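Local coordinates for trwC protein (Escherichia coli, PDB 1OMH) that recognises and processes origin-of-transfer DNA in bacterial conjugation, here as the N-terminal relaxase domain, probably by cutting and rejoining one strand, at residues H4-R9 against K79-L84; L207-R212 against F219-I224; K147-T152 against L160-V165. All blocks are in the same frame, centred on the assembly; numbering follows the deposited sequence.

Interaction 1 (H4-R9 against K79-L84). With nucleotides of chain A.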
loop_
_atom_site.group_PDB
_atom_site.type_symbol
_atom_site.label_atom_id
_atom_site.label_comp_id
_atom_site.label_asym_id
_atom_site.label_seq_id
_atom_site.Cartn_x
_atom_site.Cartn_y
_atom_site.Cartn_z
ATOM N N HIS B 4 -5.328 2.203 4.070
ATOM C CA HIS B 4 -4.443 3.075 4.809
ATOM C C HIS B 4 -4.344 2.600 6.245
ATOM O O HIS B 4 -5.244 1.931 6.770
ATOM C CB HIS B 4 -4.963 4.517 4.796
ATOM C CG HIS B 4 -6.269 4.692 5.508
ATOM N ND1 HIS B 4 -7.446 4.961 4.842
ATOM C CD2 HIS B 4 -6.591 4.614 6.822
ATOM C CE1 HIS B 4 -8.434 5.039 5.714
ATOM N NE2 HIS B 4 -7.943 4.832 6.923
HETATM N N MSE B 5 -3.244 2.968 6.877
HETATM C CA MSE B 5 -3.033 2.631 8.261
HETATM C C MSE B 5 -2.253 3.792 8.837
HETATM O O MSE B 5 -1.180 4.144 8.337
HETATM C CB MSE B 5 -2.228 1.339 8.399
HETATM C CG MSE B 5 -2.480 0.606 9.710
HETATM SE SE MSE B 5 -1.285 -0.893 9.973
HETATM C CE MSE B 5 -1.416 -1.690 8.217
ATOM N N VAL B 6 -2.817 4.429 9.853
ATOM C CA VAL B 6 -2.120 5.531 10.499
ATOM C C VAL B 6 -1.056 4.875 11.378
ATOM O O VAL B 6 -1.379 4.055 12.232
ATOM C CB VAL B 6 -3.066 6.349 11.374
ATOM C CG1 VAL B 6 -2.281 7.423 12.120
ATOM C CG2 VAL B 6 -4.152 6.981 10.507
ATOM N N LEU B 7 0.202 5.232 11.150
ATOM C CA LEU B 7 1.332 4.672 11.889
ATOM C C LEU B 7 1.744 5.479 13.119
ATOM O O LEU B 7 1.932 6.694 13.039
ATOM C CB LEU B 7 2.545 4.564 10.965
ATOM C CG LEU B 7 2.778 3.363 10.039
ATOM C CD1 LEU B 7 1.535 2.514 9.877
ATOM C CD2 LEU B 7 3.268 3.889 8.705
ATOM N N THR B 8 1.905 4.794 14.248
ATOM C CA THR B 8 2.337 5.459 15.477
ATOM C C THR B 8 3.655 4.866 15.988
ATOM O O THR B 8 4.241 3.989 15.345
ATOM C CB THR B 8 1.256 5.373 16.582
ATOM O OG1 THR B 8 1.053 4.009 16.964
ATOM C CG2 THR B 8 -0.064 5.956 16.071
ATOM N N ARG B 9 4.123 5.354 17.134
ATOM C CA ARG B 9 5.383 4.893 17.715
ATOM C C ARG B 9 5.523 3.378 17.726
ATOM O O ARG B 9 6.522 2.837 17.255
ATOM C CB ARG B 9 5.536 5.401 19.149
ATOM C CG ARG B 9 6.953 5.264 19.684
ATOM C CD ARG B 9 7.756 6.501 19.329
ATOM N NE ARG B 9 9.020 6.208 18.670
ATOM C CZ ARG B 9 9.862 7.143 18.243
ATOM N NH1 ARG B 9 9.571 8.427 18.408
ATOM N NH2 ARG B 9 10.992 6.794 17.646
ATOM N N LYS B 79 -0.943 9.260 21.247
ATOM C CA LYS B 79 0.092 8.526 20.525
ATOM C C LYS B 79 0.748 9.435 19.508
ATOM O O LYS B 79 0.079 10.221 18.843
ATOM C CB LYS B 79 -0.507 7.320 19.799
ATOM C CG LYS B 79 -1.146 6.303 20.712
ATOM C CD LYS B 79 -1.600 5.088 19.932
ATOM C CE LYS B 79 -2.167 4.033 20.857
ATOM N NZ LYS B 79 -2.455 2.768 20.128
ATOM N N GLU B 80 2.063 9.350 19.389
ATOM C CA GLU B 80 2.720 10.172 18.399
ATOM C C GLU B 80 2.596 9.411 17.091
ATOM O O GLU B 80 2.700 8.185 17.057
ATOM C CB GLU B 80 4.186 10.416 18.747
ATOM C CG GLU B 80 5.069 9.203 18.710
ATOM C CD GLU B 80 6.518 9.570 18.929
ATOM O OE1 GLU B 80 7.072 10.314 18.090
ATOM O OE2 GLU B 80 7.095 9.129 19.946
ATOM N N ARG B 81 2.347 10.145 16.018
ATOM C CA ARG B 81 2.187 9.549 14.707
ATOM C C ARG B 81 3.475 9.702 13.930
ATOM O O ARG B 81 4.071 10.776 13.904
ATOM C CB ARG B 81 1.013 10.217 13.987
ATOM C CG ARG B 81 -0.317 9.875 14.633
ATOM C CD ARG B 81 -1.478 10.668 14.048
ATOM N NE ARG B 81 -2.749 10.195 14.592
ATOM C CZ ARG B 81 -3.943 10.620 14.196
ATOM N NH1 ARG B 81 -4.035 11.540 13.244
ATOM N NH2 ARG B 81 -5.041 10.108 14.740
ATOM N N ILE B 82 3.902 8.613 13.302
ATOM C CA ILE B 82 5.143 8.607 12.547
ATOM C C ILE B 82 4.909 8.614 11.049
ATOM O O ILE B 82 5.836 8.862 10.274
ATOM C CB ILE B 82 5.990 7.369 12.907
ATOM C CG1 ILE B 82 5.270 6.092 12.464
ATOM C CG2 ILE B 82 6.213 7.324 14.416
ATOM C CD1 ILE B 82 6.075 4.815 12.700
ATOM N N GLY B 83 3.676 8.335 10.643
ATOM C CA GLY B 83 3.371 8.332 9.229
ATOM C C GLY B 83 2.018 7.750 8.866
ATOM O O GLY B 83 1.173 7.479 9.719
ATOM N N LEU B 84 1.833 7.558 7.568
ATOM C CA LEU B 84 0.603 7.018 7.020
ATOM C C LEU B 84 1.005 6.035 5.938
ATOM O O LEU B 84 1.664 6.409 4.968
ATOM C CB LEU B 84 -0.230 8.148 6.409
ATOM C CG LEU B 84 -1.541 7.748 5.731
ATOM C CD1 LEU B 84 -2.452 7.057 6.746
ATOM C CD2 LEU B 84 -2.213 8.987 5.148
ATOM P P DC A 16 -3.705 9.642 18.325
ATOM O OP1 DC A 16 -3.602 8.773 19.526
ATOM O OP2 DC A 16 -3.414 9.074 16.981
ATOM O "O5'" DC A 16 -5.159 10.309 18.309
ATOM C "C5'" DC A 16 -5.913 10.452 19.514
ATOM C "C4'" DC A 16 -7.179 11.250 19.287
ATOM O "O4'" DC A 16 -6.853 12.553 18.734
ATOM C "C3'" DC A 16 -8.131 10.607 18.265
ATOM O "O3'" DC A 16 -9.223 10.056 19.022
ATOM C "C2'" DC A 16 -8.826 11.799 17.617
ATOM C "C1'" DC A 16 -7.948 12.982 17.953
ATOM N N1 DC A 16 -7.561 14.022 16.976
ATOM C C2 DC A 16 -8.072 15.311 17.188
ATOM O O2 DC A 16 -8.767 15.515 18.189
ATOM N N3 DC A 16 -7.801 16.292 16.306
ATOM C C4 DC A 16 -7.046 16.041 15.242
ATOM N N4 DC A 16 -6.823 17.052 14.393
ATOM C C5 DC A 16 -6.491 14.743 14.999
ATOM C C6 DC A 16 -6.768 13.770 15.892
ATOM P P DA A 19 -14.596 8.545 6.978
ATOM O OP1 DA A 19 -14.966 9.416 5.833
ATOM O OP2 DA A 19 -15.642 8.053 7.890
ATOM O "O5'" DA A 19 -13.769 7.300 6.407
ATOM C "C5'" DA A 19 -12.885 7.392 5.263
ATOM C "C4'" DA A 19 -11.908 6.238 5.314
ATOM O "O4'" DA A 19 -11.367 6.247 6.629
ATOM C "C3'" DA A 19 -12.417 4.812 5.049
ATOM O "O3'" DA A 19 -11.552 4.411 3.972
ATOM C "C2'" DA A 19 -11.690 3.973 6.091
ATOM C "C1'" DA A 19 -11.199 4.962 7.130
ATOM N N9 DA A 19 -11.716 4.993 8.485
ATOM C C8 DA A 19 -12.986 5.075 8.998
ATOM N N7 DA A 19 -13.011 5.224 10.301
ATOM C C5 DA A 19 -11.670 5.214 10.661
ATOM C C6 DA A 19 -11.016 5.345 11.898
ATOM N N6 DA A 19 -11.648 5.517 13.061
ATOM N N1 DA A 19 -9.668 5.293 11.901
ATOM C C2 DA A 19 -9.023 5.122 10.738
ATOM N N3 DA A 19 -9.526 4.992 9.513
ATOM C C4 DA A 19 -10.870 5.048 9.552
ATOM P P DG A 15 0.129 14.628 15.127
ATOM O OP1 DG A 15 1.131 13.677 14.587
ATOM O OP2 DG A 15 -0.738 15.388 14.181
ATOM O "O5'" DG A 15 -0.851 13.833 16.093
ATOM C "C5'" DG A 15 -0.373 13.016 17.172
ATOM C "C4'" DG A 15 -1.487 12.846 18.177
ATOM O "O4'" DG A 15 -1.993 14.162 18.429
ATOM C "C3'" DG A 15 -2.686 12.009 17.727
ATOM O "O3'" DG A 15 -2.679 10.854 18.579
ATOM C "C2'" DG A 15 -3.876 12.739 18.329
ATOM C "C1'" DG A 15 -3.387 14.139 18.581
ATOM N N9 DG A 15 -3.925 15.258 17.822
ATOM C C8 DG A 15 -3.603 15.694 16.558
ATOM N N7 DG A 15 -4.116 16.864 16.283
ATOM C C5 DG A 15 -4.856 17.178 17.416
ATOM C C6 DG A 15 -5.624 18.321 17.729
ATOM O O6 DG A 15 -5.800 19.337 17.054
ATOM N N1 DG A 15 -6.212 18.207 18.984
ATOM C C2 DG A 15 -6.072 17.133 19.831
ATOM N N2 DG A 15 -6.708 17.183 21.003
ATOM N N3 DG A 15 -5.354 16.077 19.549
ATOM C C4 DG A 15 -4.778 16.167 18.341
#

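Interaction 2 (L207-R212 against F219-I224)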
loop_
_atom_site.group_PDB
_atom_site.type_symbol
_atom_site.label_atom_id
_atom_site.label_comp_id
_atom_site.label_asym_id
_atom_site.label_seq_id
_atom_site.Cartn_x
_atom_site.Cartn_y
_atom_site.Cartn_z
ATOM N N LEU B 207 -0.278 -3.056 -22.686
ATOM C CA LEU B 207 0.544 -4.251 -22.854
ATOM C C LEU B 207 -0.197 -5.317 -23.646
ATOM O O LEU B 207 0.348 -6.381 -23.938
ATOM C CB LEU B 207 0.954 -4.807 -21.481
ATOM C CG LEU B 207 1.768 -3.858 -20.593
ATOM C CD1 LEU B 207 2.090 -4.547 -19.274
ATOM C CD2 LEU B 207 3.057 -3.450 -21.300
ATOM N N GLY B 208 -1.450 -5.039 -23.983
ATOM C CA GLY B 208 -2.215 -5.994 -24.757
ATOM C C GLY B 208 -3.060 -6.986 -23.981
ATOM O O GLY B 208 -3.411 -8.042 -24.514
ATOM N N TYR B 209 -3.380 -6.677 -22.727
ATOM C CA TYR B 209 -4.216 -7.572 -21.933
ATOM C C TYR B 209 -5.651 -7.083 -21.954
ATOM O O TYR B 209 -5.896 -5.879 -22.001
ATOM C CB TYR B 209 -3.756 -7.626 -20.466
ATOM C CG TYR B 209 -2.404 -8.258 -20.257
ATOM C CD1 TYR B 209 -1.287 -7.478 -19.963
ATOM C CD2 TYR B 209 -2.236 -9.636 -20.385
ATOM C CE1 TYR B 209 -0.029 -8.059 -19.805
ATOM C CE2 TYR B 209 -0.987 -10.222 -20.230
ATOM C CZ TYR B 209 0.107 -9.432 -19.941
ATOM O OH TYR B 209 1.336 -10.019 -19.798
ATOM N N GLN B 210 -6.600 -8.014 -21.932
ATOM C CA GLN B 210 -8.000 -7.629 -21.882
ATOM C C GLN B 210 -8.402 -7.792 -20.422
ATOM O O GLN B 210 -7.938 -8.715 -19.748
ATOM C CB GLN B 210 -8.871 -8.523 -22.763
ATOM C CG GLN B 210 -10.292 -7.975 -22.916
ATOM C CD GLN B 210 -11.083 -8.664 -24.009
ATOM O OE1 GLN B 210 -10.609 -8.809 -25.134
ATOM N NE2 GLN B 210 -12.304 -9.082 -23.686
ATOM N N LEU B 211 -9.262 -6.902 -19.942
ATOM C CA LEU B 211 -9.696 -6.933 -18.554
ATOM C C LEU B 211 -11.157 -7.316 -18.392
ATOM O O LEU B 211 -11.999 -6.971 -19.219
ATOM C CB LEU B 211 -9.461 -5.563 -17.911
ATOM C CG LEU B 211 -8.083 -4.943 -18.158
ATOM C CD1 LEU B 211 -8.005 -3.591 -17.473
ATOM C CD2 LEU B 211 -6.993 -5.872 -17.639
ATOM N N ARG B 212 -11.446 -8.025 -17.306
ATOM C CA ARG B 212 -12.800 -8.448 -16.991
ATOM C C ARG B 212 -13.215 -7.757 -15.696
ATOM O O ARG B 212 -12.658 -8.043 -14.633
ATOM C CB ARG B 212 -12.849 -9.974 -16.810
ATOM C CG ARG B 212 -14.204 -10.514 -16.350
ATOM C CD ARG B 212 -14.137 -12.009 -16.004
ATOM N NE ARG B 212 -13.465 -12.269 -14.729
ATOM C CZ ARG B 212 -12.358 -12.996 -14.592
ATOM N NH1 ARG B 212 -11.780 -13.541 -15.655
ATOM N NH2 ARG B 212 -11.830 -13.184 -13.387
ATOM N N PHE B 219 -11.160 -5.384 -11.282
ATOM C CA PHE B 219 -10.957 -6.167 -12.492
ATOM C C PHE B 219 -9.836 -7.185 -12.324
ATOM O O PHE B 219 -9.039 -7.113 -11.391
ATOM C CB PHE B 219 -10.598 -5.263 -13.675
ATOM C CG PHE B 219 -9.231 -4.647 -13.575
ATOM C CD1 PHE B 219 -9.059 -3.405 -12.981
ATOM C CD2 PHE B 219 -8.112 -5.320 -14.062
ATOM C CE1 PHE B 219 -7.799 -2.835 -12.865
ATOM C CE2 PHE B 219 -6.838 -4.759 -13.951
ATOM C CZ PHE B 219 -6.680 -3.509 -13.351
ATOM N N ASP B 220 -9.797 -8.136 -13.250
ATOM C CA ASP B 220 -8.773 -9.172 -13.291
ATOM C C ASP B 220 -8.515 -9.410 -14.772
ATOM O O ASP B 220 -9.319 -9.008 -15.615
ATOM C CB ASP B 220 -9.272 -10.462 -12.634
ATOM C CG ASP B 220 -8.885 -10.560 -11.170
ATOM O OD1 ASP B 220 -7.671 -10.637 -10.878
ATOM O OD2 ASP B 220 -9.795 -10.556 -10.317
ATOM N N LEU B 221 -7.392 -10.039 -15.092
ATOM C CA LEU B 221 -7.078 -10.334 -16.478
ATOM C C LEU B 221 -8.109 -11.355 -16.958
ATOM O O LEU B 221 -8.323 -12.379 -16.313
ATOM C CB LEU B 221 -5.663 -10.894 -16.583
ATOM C CG LEU B 221 -4.589 -9.959 -16.014
ATOM C CD1 LEU B 221 -3.216 -10.592 -16.182
ATOM C CD2 LEU B 221 -4.647 -8.617 -16.729
ATOM N N ALA B 222 -8.742 -11.071 -18.093
ATOM C CA ALA B 222 -9.784 -11.935 -18.648
ATOM C C ALA B 222 -9.438 -13.407 -18.899
ATOM O O ALA B 222 -10.327 -14.256 -18.895
ATOM C CB ALA B 222 -10.329 -11.314 -19.937
ATOM N N HIS B 223 -8.167 -13.727 -19.107
ATOM C CA HIS B 223 -7.805 -15.117 -19.381
ATOM C C HIS B 223 -7.562 -15.992 -18.148
ATOM O O HIS B 223 -7.191 -17.161 -18.280
ATOM C CB HIS B 223 -6.584 -15.176 -20.302
ATOM C CG HIS B 223 -5.381 -14.466 -19.762
ATOM N ND1 HIS B 223 -5.324 -13.097 -19.623
ATOM C CD2 HIS B 223 -4.184 -14.941 -19.344
ATOM C CE1 HIS B 223 -4.138 -12.757 -19.144
ATOM N NE2 HIS B 223 -3.429 -13.856 -18.967
ATOM N N ILE B 224 -7.770 -15.437 -16.957
ATOM C CA ILE B 224 -7.577 -16.198 -15.726
ATOM C C ILE B 224 -8.903 -16.178 -14.972
ATOM O O ILE B 224 -9.393 -15.109 -14.605
ATOM C CB ILE B 224 -6.451 -15.577 -14.866
ATOM C CG1 ILE B 224 -5.147 -15.555 -15.671
ATOM C CG2 ILE B 224 -6.260 -16.379 -13.585
ATOM C CD1 ILE B 224 -3.975 -14.927 -14.947
HETATM O O HOH W 1 -6.139 -11.177 -21.445
HETATM O O HOH W 2 -12.169 -11.813 -10.530
HETATM O O HOH W 3 -12.963 -13.508 -18.602
#

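Interaction 3 (K147-T152 against L160-V165). With SO4 (sulfate ion), chain D; SO4 (sulfate ion), chain C.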
loop_
_atom_site.group_PDB
_atom_site.type_symbol
_atom_site.label_atom_id
_atom_site.label_comp_id
_atom_site.label_asym_id
_atom_site.label_seq_id
_atom_site.Cartn_x
_atom_site.Cartn_y
_atom_site.Cartn_z
ATOM N N LYS B 147 8.510 4.357 -0.689
ATOM C CA LYS B 147 7.724 3.310 -1.350
ATOM C C LYS B 147 8.455 1.971 -1.344
ATOM O O LYS B 147 9.602 1.878 -1.788
ATOM C CB LYS B 147 7.421 3.705 -2.799
ATOM C CG LYS B 147 6.720 5.050 -2.956
ATOM C CD LYS B 147 6.431 5.358 -4.426
ATOM C CE LYS B 147 7.722 5.521 -5.213
ATOM N NZ LYS B 147 7.475 5.851 -6.645
ATOM N N PHE B 148 7.780 0.930 -0.867
ATOM C CA PHE B 148 8.400 -0.389 -0.805
ATOM C C PHE B 148 7.534 -1.446 -1.483
ATOM O O PHE B 148 6.458 -1.781 -0.995
ATOM C CB PHE B 148 8.662 -0.753 0.659
ATOM C CG PHE B 148 9.389 0.325 1.423
ATOM C CD1 PHE B 148 8.688 1.261 2.176
ATOM C CD2 PHE B 148 10.774 0.416 1.367
ATOM C CE1 PHE B 148 9.358 2.271 2.867
ATOM C CE2 PHE B 148 11.453 1.423 2.052
ATOM C CZ PHE B 148 10.741 2.350 2.804
ATOM N N ARG B 149 8.026 -1.957 -2.611
ATOM C CA ARG B 149 7.337 -2.973 -3.406
ATOM C C ARG B 149 7.648 -4.383 -2.903
ATOM O O ARG B 149 8.812 -4.738 -2.709
ATOM C CB ARG B 149 7.764 -2.842 -4.876
ATOM C CG ARG B 149 6.961 -3.681 -5.871
ATOM C CD ARG B 149 7.550 -3.549 -7.276
ATOM N NE ARG B 149 8.916 -4.056 -7.316
ATOM C CZ ARG B 149 9.913 -3.479 -7.977
ATOM N NH1 ARG B 149 11.120 -4.019 -7.947
ATOM N NH2 ARG B 149 9.707 -2.362 -8.661
ATOM N N HIS B 150 6.599 -5.176 -2.695
ATOM C CA HIS B 150 6.732 -6.549 -2.227
ATOM C C HIS B 150 5.976 -7.478 -3.153
ATOM O O HIS B 150 5.087 -7.039 -3.871
ATOM C CB HIS B 150 6.237 -6.659 -0.783
ATOM C CG HIS B 150 7.172 -6.026 0.197
ATOM N ND1 HIS B 150 8.407 -6.564 0.494
ATOM C CD2 HIS B 150 7.112 -4.840 0.848
ATOM C CE1 HIS B 150 9.069 -5.734 1.280
ATOM N NE2 HIS B 150 8.307 -4.679 1.509
ATOM N N GLU B 151 6.310 -8.765 -3.125
ATOM C CA GLU B 151 5.691 -9.700 -4.049
ATOM C C GLU B 151 4.986 -10.925 -3.482
ATOM O O GLU B 151 4.389 -11.688 -4.241
ATOM C CB GLU B 151 6.749 -10.137 -5.072
ATOM C CG GLU B 151 7.632 -8.974 -5.542
ATOM C CD GLU B 151 8.682 -9.381 -6.567
ATOM O OE1 GLU B 151 9.166 -10.534 -6.522
ATOM O OE2 GLU B 151 9.033 -8.534 -7.414
ATOM N N THR B 152 5.021 -11.117 -2.165
ATOM C CA THR B 152 4.363 -12.285 -1.595
ATOM C C THR B 152 3.400 -11.966 -0.458
ATOM O O THR B 152 3.562 -10.980 0.264
ATOM C CB THR B 152 5.388 -13.328 -1.078
ATOM O OG1 THR B 152 6.031 -12.831 0.100
ATOM C CG2 THR B 152 6.440 -13.619 -2.142
ATOM N N LEU B 160 1.499 -8.921 -5.550
ATOM C CA LEU B 160 2.183 -7.669 -5.861
ATOM C C LEU B 160 1.542 -6.501 -5.123
ATOM O O LEU B 160 0.391 -6.150 -5.377
ATOM C CB LEU B 160 2.137 -7.426 -7.375
ATOM C CG LEU B 160 2.812 -6.186 -7.957
ATOM C CD1 LEU B 160 4.304 -6.184 -7.623
ATOM C CD2 LEU B 160 2.608 -6.179 -9.472
ATOM N N HIS B 161 2.288 -5.904 -4.203
ATOM C CA HIS B 161 1.774 -4.778 -3.446
ATOM C C HIS B 161 2.903 -3.870 -3.002
ATOM O O HIS B 161 4.052 -4.302 -2.850
ATOM C CB HIS B 161 0.976 -5.251 -2.222
ATOM C CG HIS B 161 1.767 -6.070 -1.246
ATOM N ND1 HIS B 161 2.205 -7.348 -1.528
ATOM C CD2 HIS B 161 2.171 -5.809 0.021
ATOM C CE1 HIS B 161 2.841 -7.837 -0.480
ATOM N NE2 HIS B 161 2.834 -6.922 0.476
ATOM N N THR B 162 2.573 -2.602 -2.796
ATOM C CA THR B 162 3.562 -1.627 -2.371
ATOM C C THR B 162 3.088 -0.883 -1.148
ATOM O O THR B 162 1.934 -0.438 -1.085
ATOM C CB THR B 162 3.856 -0.580 -3.468
ATOM O OG1 THR B 162 4.435 -1.220 -4.608
ATOM C CG2 THR B 162 4.831 0.481 -2.944
ATOM N N HIS B 163 3.981 -0.773 -0.172
ATOM C CA HIS B 163 3.697 -0.044 1.052
ATOM C C HIS B 163 4.258 1.351 0.836
ATOM O O HIS B 163 5.471 1.534 0.860
ATOM C CB HIS B 163 4.414 -0.679 2.246
ATOM C CG HIS B 163 3.776 -1.937 2.743
ATOM N ND1 HIS B 163 2.588 -1.943 3.445
ATOM C CD2 HIS B 163 4.162 -3.232 2.647
ATOM C CE1 HIS B 163 2.271 -3.185 3.759
ATOM N NE2 HIS B 163 3.210 -3.988 3.285
ATOM N N ALA B 164 3.380 2.323 0.598
ATOM C CA ALA B 164 3.796 3.704 0.400
ATOM C C ALA B 164 3.721 4.380 1.761
ATOM O O ALA B 164 2.643 4.775 2.211
ATOM C CB ALA B 164 2.861 4.410 -0.591
ATOM N N VAL B 165 4.865 4.505 2.419
ATOM C CA VAL B 165 4.900 5.119 3.731
ATOM C C VAL B 165 5.078 6.630 3.655
ATOM O O VAL B 165 6.182 7.139 3.413
ATOM C CB VAL B 165 6.022 4.515 4.601
ATOM C CG1 VAL B 165 5.987 5.131 5.996
ATOM C CG2 VAL B 165 5.849 2.993 4.687
HETATM S S SO4 D . 8.178 -10.209 -0.322
HETATM O O1 SO4 D . 8.909 -9.400 0.672
HETATM O O2 SO4 D . 8.647 -11.605 -0.259
HETATM O O3 SO4 D . 8.422 -9.681 -1.674
HETATM O O4 SO4 D . 6.735 -10.144 -0.027
HETATM S S SO4 C . 3.262 -7.729 4.161
HETATM O O1 SO4 C . 4.722 -7.645 3.961
HETATM O O2 SO4 C . 2.753 -9.011 3.630
HETATM O O3 SO4 C . 2.609 -6.616 3.447
HETATM O O4 SO4 C . 2.965 -7.641 5.603
#

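Interaction 1 (H4-R9 against K79-L84)
Leu7 O is approached by three groups of the facing strand: Ile82 N bonds to Leu7 O at 2.8 Å, Gly83 N adds a weak bond to it, and Arg81 offers a CA-H...O contact. Two residues, Ile82 and Gly83, thus face one, a classic beta bulge that shifts the antiparallel register of strands 2-8 and 81-89 by one residue. Leu7 N returns a 2.8 Å bond to Gly83 O. Ile82 CG1 lies between its own backbone N and carbonyl carbon (chi1 65°), which presses it on Leu7 CB at 3.5 Å, tighter than ordinary van der Waals contact, and lets CD1 reach Thr8 O. Past the bulge, Arg9 N bonds to Glu80 O at 3.2 Å.

Val6 and Leu84 share a face of the sheet, and Val6 CG2 packs on Leu84 CD1. Its other methyl, Val6 CG1, lies over one face of the Arg81 guanidinium, 3.7 Å from Arg81 NE, while the sugar of DG15 of chain A covers the opposite face. The group is sandwiched with its edge turned to the phosphate of DC16 of chain A, whose OP2 takes Arg81 NE at 2.7 Å and Arg81 NH2 as well. Lys79 N bonds to OP1 of the same phosphate, and Arg81 NH1 reads a guanine O6, so segment 79-84 holds both DNA backbone and base. At the far end Thr189 holds His4 ND1, leaving His4 NE2 to point almost straight (176°) at N3 of DA19 of chain A, 3.0 Å away.

Interaction 2 (L207-R212 against F219-I224)
Extended through its first two torsions and then bent at chi3 (75°), the Arg212 side chain curls over the neighbouring strand and brings its guanidinium to Ile224 O. Arg212 NH1 bonds to Ile224 O at 3.0 Å and Arg212 NH2 adds a weaker bond; the oxygen lies in the guanidinium plane, although NH1 stands 46° out of the carbonyl plane. That oxygen ends a type I beta turn, Leu221 to Ile224, so the arginine ties the turn to the hairpin 211-213/219-221. One water bridges Arg212 NH1 to Ala222 O; another links Arg212 NH2 to Asp220 OD2, which is 4.5 Å from NH2, too far for a salt bridge. A leucine in place of Arg212 would probably leave Ile224 O without these donors and both waters without their arginine partner, giving the turn more freedom to move.

The backbones join in antiparallel fashion: Arg212 N meets Asp220 O at 2.9 Å, Asp220 N returns to Arg212 O, and Ala222 N bonds to Gln210 O at 3.0 Å. Phe219 presents a ring face to Leu211, whose CD1 sits over it in a CH-pi contact, 4.0 Å from the ring centroid. Leu211 CD2 also meets Leu221 CD2 at 3.7 Å, and Leu221 CD2 carries on to Tyr209 CB. A third water joins Gln210 N to His223 ND1. Around the hairpin, Leu211 and Phe219 pack on helix 189-206, Leu221 and Ile224 on helix 92-99, where Ser93 holds Asp220 OD1 and Gln97 holds His223 NE2, and Tyr209 leans on helix 104-122.

Interaction 3 (K147-T152 against L160-V165)
The three metal-binding histidines, His150, His161 and His163, meet on one face of the antiparallel hairpin of strands 145-152 and 158-167. Neither zinc nor copper is bound here. His150 and His161 form a hydrogen-bonded pair, with His150 N 2.7 Å from His161 O, while Phe148 and His163 exchange bonds two residues along. His161 has CG between its backbone N and carbonyl carbon (chi1 60°), which swings the ring across to the other strand and sets one face over His150 CB, a CH-pi contact 3.9 Å from the centroid. The rings of His150 and His163 meet rim to rim, CD2 to CD2 at 3.8 Å.

Of two sulfates, probably from the crystallisation liquor, that of chain C uses its O3 to join His163 NE2 (2.7 Å) and His161 NE2 (3.0 Å). Asp85 OD2 bonds to His163 ND1, Gln159 O to His161 ND1 and Tyr18 O to His150 NE2. The chain D sulfate sits at the end of strand 145-152, where Glu151 N bonds to its O3 at 2.7 Å, and Thr152 N and His150 ND1 reach O4 and O1. On the reverse face, Arg149 CG packs on Leu160 CD1, and Thr162 OG1 bonds to His110 of helix 104-122. Two histidines flanking one residue on a central strand, with a third on the adjacent strand, are consistent with the three-histidine metal site of HUH relaxases.

In the fold
Interactions 1 and 3 belong to the same five-stranded antiparallel sheet, in which strands 81-89 and 158-167 are neighbours, and they touch where Leu7 CD2 meets Val165 CG1 at 4.0 Å. Interaction 3 lies near the middle of the chain and gathers imidazoles into a metal site; interaction 1, at an outer strand, turns its polar side chains to DNA phosphate and base. Asp85 links them, its backbone bonded to Met5 and its side chain to His163. Interaction 2 stands apart, about 36 Å from interaction 1 between centres and on the opposite side of the chain's centre. This peripheral hairpin is held by leucine-aromatic packing, one arginine and bridging waters, away from the metal site.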